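Local structure of Nitrate/nitrite binding protein NrtA (Synechocystis sp., 2G29) at residues A[168-173]-A[237-242]. The protein binds nitrate as the substrate-binding protein of an ABC transporter that imports nitrate, and probably also nitrite. Numbering follows the deposited sequence.
Sequences DMWIRY and HPEKAF. With NO3 (nitrate ion), chain B.
Over one face of the Trp-170 indole lies the imidazole of His-237, its CE1 4.3 Å above the indole plane and displaced to the outer part of the ring; level with the indole at its NE1 edge sits Glu-239 OE1, with the carbonyl oxygen of Pro-238 farther along. Helix 166-177 packs on the sheet of one domain, while residues 237-239 lead into strand 240-245 of the other, a crossover consistent with the interdomain hinge of a type II periplasmic binding protein. The aromatic pair is oblique, planes at 62°, with Trp-170 CZ2 3.2 Å from His-237 CD2. Tryptophan suits the place by offering both broad apolar surface and an N-H: NE1 donates to the syn lone pair of Glu-239 OE1, 2.9 Å away, at 152°. Histidine adds a flat ring and a weak NE2 bond to the same oxygen. Glu-239 reaches there with CG anti to its own N (chi1 179°) and a bend at chi2. A phenylalanine here would probably cost this buried carboxylate its indole donor. The other oxygen, OE2, accepts from Thr-166 and forms a salt bridge with Lys-240, which Asp-44 also pairs. Glutamate thus links the helix to the nitrate-binding lysine, whose NZ donates to nitrate O1 at 2.8 Å.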
loop_
_atom_site.group_PDB
_atom_site.type_symbol
_atom_site.label_atom_id
_atom_site.label_comp_id
_atom_site.label_asym_id
_atom_site.label_seq_id
_atom_site.Cartn_x
_atom_site.Cartn_y
_atom_site.Cartn_z
ATOM N N ASP A 168 -0.443 7.956 4.806
ATOM C CA ASP A 168 -0.203 8.930 5.873
ATOM C C ASP A 168 1.325 9.187 5.891
ATOM O O ASP A 168 1.780 10.342 5.923
ATOM C CB ASP A 168 -0.708 8.320 7.194
ATOM C CG ASP A 168 -0.703 9.301 8.360
ATOM O OD1 ASP A 168 -0.767 10.529 8.135
ATOM O OD2 ASP A 168 -0.690 8.816 9.518
ATOM N N MET A 169 2.138 8.128 5.842
ATOM C CA MET A 169 3.596 8.320 5.828
ATOM C C MET A 169 4.070 9.064 4.573
ATOM O O MET A 169 4.898 9.963 4.653
ATOM C CB MET A 169 4.328 6.979 5.905
ATOM C CG MET A 169 4.058 6.134 7.145
ATOM S SD MET A 169 4.284 6.956 8.748
ATOM C CE MET A 169 2.592 7.506 9.085
ATOM N N TRP A 170 3.497 8.747 3.413
ATOM C CA TRP A 170 3.973 9.413 2.188
ATOM C C TRP A 170 3.635 10.897 2.173
ATOM O O TRP A 170 4.497 11.736 1.891
ATOM C CB TRP A 170 3.376 8.818 0.922
ATOM C CG TRP A 170 3.472 7.339 0.757
ATOM C CD1 TRP A 170 2.501 6.545 0.222
ATOM C CD2 TRP A 170 4.531 6.468 1.176
ATOM N NE1 TRP A 170 2.884 5.222 0.293
ATOM C CE2 TRP A 170 4.120 5.150 0.885
ATOM C CE3 TRP A 170 5.789 6.664 1.786
ATOM C CZ2 TRP A 170 4.908 4.026 1.172
ATOM C CZ3 TRP A 170 6.577 5.565 2.076
ATOM C CH2 TRP A 170 6.136 4.249 1.771
ATOM N N ILE A 171 2.389 11.239 2.470
ATOM C CA ILE A 171 2.035 12.650 2.436
ATOM C C ILE A 171 2.727 13.462 3.536
ATOM O O ILE A 171 3.125 14.593 3.287
ATOM C CB ILE A 171 0.469 12.827 2.388
ATOM C CG1 ILE A 171 0.141 14.159 1.713
ATOM C CG2 ILE A 171 -0.150 12.743 3.771
ATOM C CD1 ILE A 171 -1.332 14.285 1.338
ATOM N N ARG A 172 2.891 12.892 4.725
ATOM C CA ARG A 172 3.611 13.586 5.795
ATOM C C ARG A 172 5.077 13.750 5.411
ATOM O O ARG A 172 5.690 14.781 5.714
ATOM C CB ARG A 172 3.549 12.814 7.102
ATOM C CG ARG A 172 2.197 12.864 7.773
ATOM C CD ARG A 172 2.174 11.992 9.010
ATOM N NE ARG A 172 0.893 12.166 9.702
ATOM C CZ ARG A 172 0.759 12.704 10.919
ATOM N NH1 ARG A 172 1.827 13.107 11.618
ATOM N NH2 ARG A 172 -0.464 12.919 11.394
ATOM N N TYR A 173 5.673 12.756 4.753
ATOM C CA TYR A 173 7.087 12.863 4.369
ATOM C C TYR A 173 7.289 13.997 3.364
ATOM O O TYR A 173 8.228 14.803 3.471
ATOM C CB TYR A 173 7.565 11.513 3.774
ATOM C CG TYR A 173 9.050 11.418 3.582
ATOM C CD1 TYR A 173 9.848 10.787 4.536
ATOM C CD2 TYR A 173 9.683 12.071 2.506
ATOM C CE1 TYR A 173 11.244 10.803 4.434
ATOM C CE2 TYR A 173 11.082 12.117 2.426
ATOM C CZ TYR A 173 11.851 11.487 3.380
ATOM O OH TYR A 173 13.248 11.548 3.402
ATOM N N HIS A 237 9.184 1.704 -3.750
ATOM C CA HIS A 237 8.834 1.667 -2.338
ATOM C C HIS A 237 7.842 0.571 -1.993
ATOM O O HIS A 237 6.898 0.302 -2.749
ATOM C CB HIS A 237 8.265 3.037 -1.904
ATOM C CG HIS A 237 6.825 3.268 -2.310
ATOM N ND1 HIS A 237 6.452 4.040 -3.394
ATOM C CD2 HIS A 237 5.679 2.852 -1.738
ATOM C CE1 HIS A 237 5.130 4.083 -3.464
ATOM N NE2 HIS A 237 4.634 3.366 -2.472
ATOM N N PRO A 238 8.024 -0.066 -0.834
ATOM C CA PRO A 238 7.091 -1.123 -0.407
ATOM C C PRO A 238 5.729 -0.442 -0.195
ATOM O O PRO A 238 5.664 0.712 0.274
ATOM C CB PRO A 238 7.683 -1.600 0.922
ATOM C CG PRO A 238 8.411 -0.342 1.431
ATOM C CD PRO A 238 9.071 0.180 0.169
ATOM N N GLU A 239 4.643 -1.155 -0.489
ATOM C CA GLU A 239 3.312 -0.561 -0.312
ATOM C C GLU A 239 2.343 -1.535 0.340
ATOM O O GLU A 239 2.318 -1.655 1.576
ATOM C CB GLU A 239 2.797 -0.056 -1.673
ATOM C CG GLU A 239 1.410 0.580 -1.664
ATOM C CD GLU A 239 1.225 1.687 -0.645
ATOM O OE1 GLU A 239 2.141 2.532 -0.457
ATOM O OE2 GLU A 239 0.108 1.730 -0.074
ATOM N N LYS A 240 1.555 -2.264 -0.436
ATOM C CA LYS A 240 0.610 -3.215 0.172
ATOM C C LYS A 240 1.249 -4.525 0.534
ATOM O O LYS A 240 2.267 -4.937 -0.042
ATOM C CB LYS A 240 -0.575 -3.488 -0.771
ATOM C CG LYS A 240 -1.286 -2.231 -1.241
ATOM C CD LYS A 240 -1.969 -1.498 -0.063
ATOM C CE LYS A 240 -2.890 -0.377 -0.549
ATOM N NZ LYS A 240 -2.181 0.696 -1.389
ATOM N N ALA A 241 0.637 -5.177 1.516
ATOM C CA ALA A 241 1.074 -6.481 1.971
ATOM C C ALA A 241 -0.083 -7.461 1.864
ATOM O O ALA A 241 -1.259 -7.078 1.804
ATOM C CB ALA A 241 1.504 -6.405 3.455
ATOM N N PHE A 242 0.268 -8.739 1.791
ATOM C CA PHE A 242 -0.744 -9.782 1.870
ATOM C C PHE A 242 -0.611 -10.204 3.348
ATOM O O PHE A 242 0.343 -10.879 3.780
ATOM C CB PHE A 242 -0.423 -10.952 0.916
ATOM C CG PHE A 242 -1.334 -12.159 1.077
ATOM C CD1 PHE A 242 -2.641 -12.035 1.500
ATOM C CD2 PHE A 242 -0.863 -13.423 0.755
ATOM C CE1 PHE A 242 -3.484 -13.142 1.610
ATOM C CE2 PHE A 242 -1.702 -14.540 0.864
ATOM C CZ PHE A 242 -2.997 -14.389 1.291
HETATM N N NO3 B . -4.867 3.275 -0.974
HETATM O O1 NO3 B . -3.966 2.800 -1.884
HETATM O O2 NO3 B . -5.650 4.381 -1.002
HETATM O O3 NO3 B . -4.999 2.474 0.308
#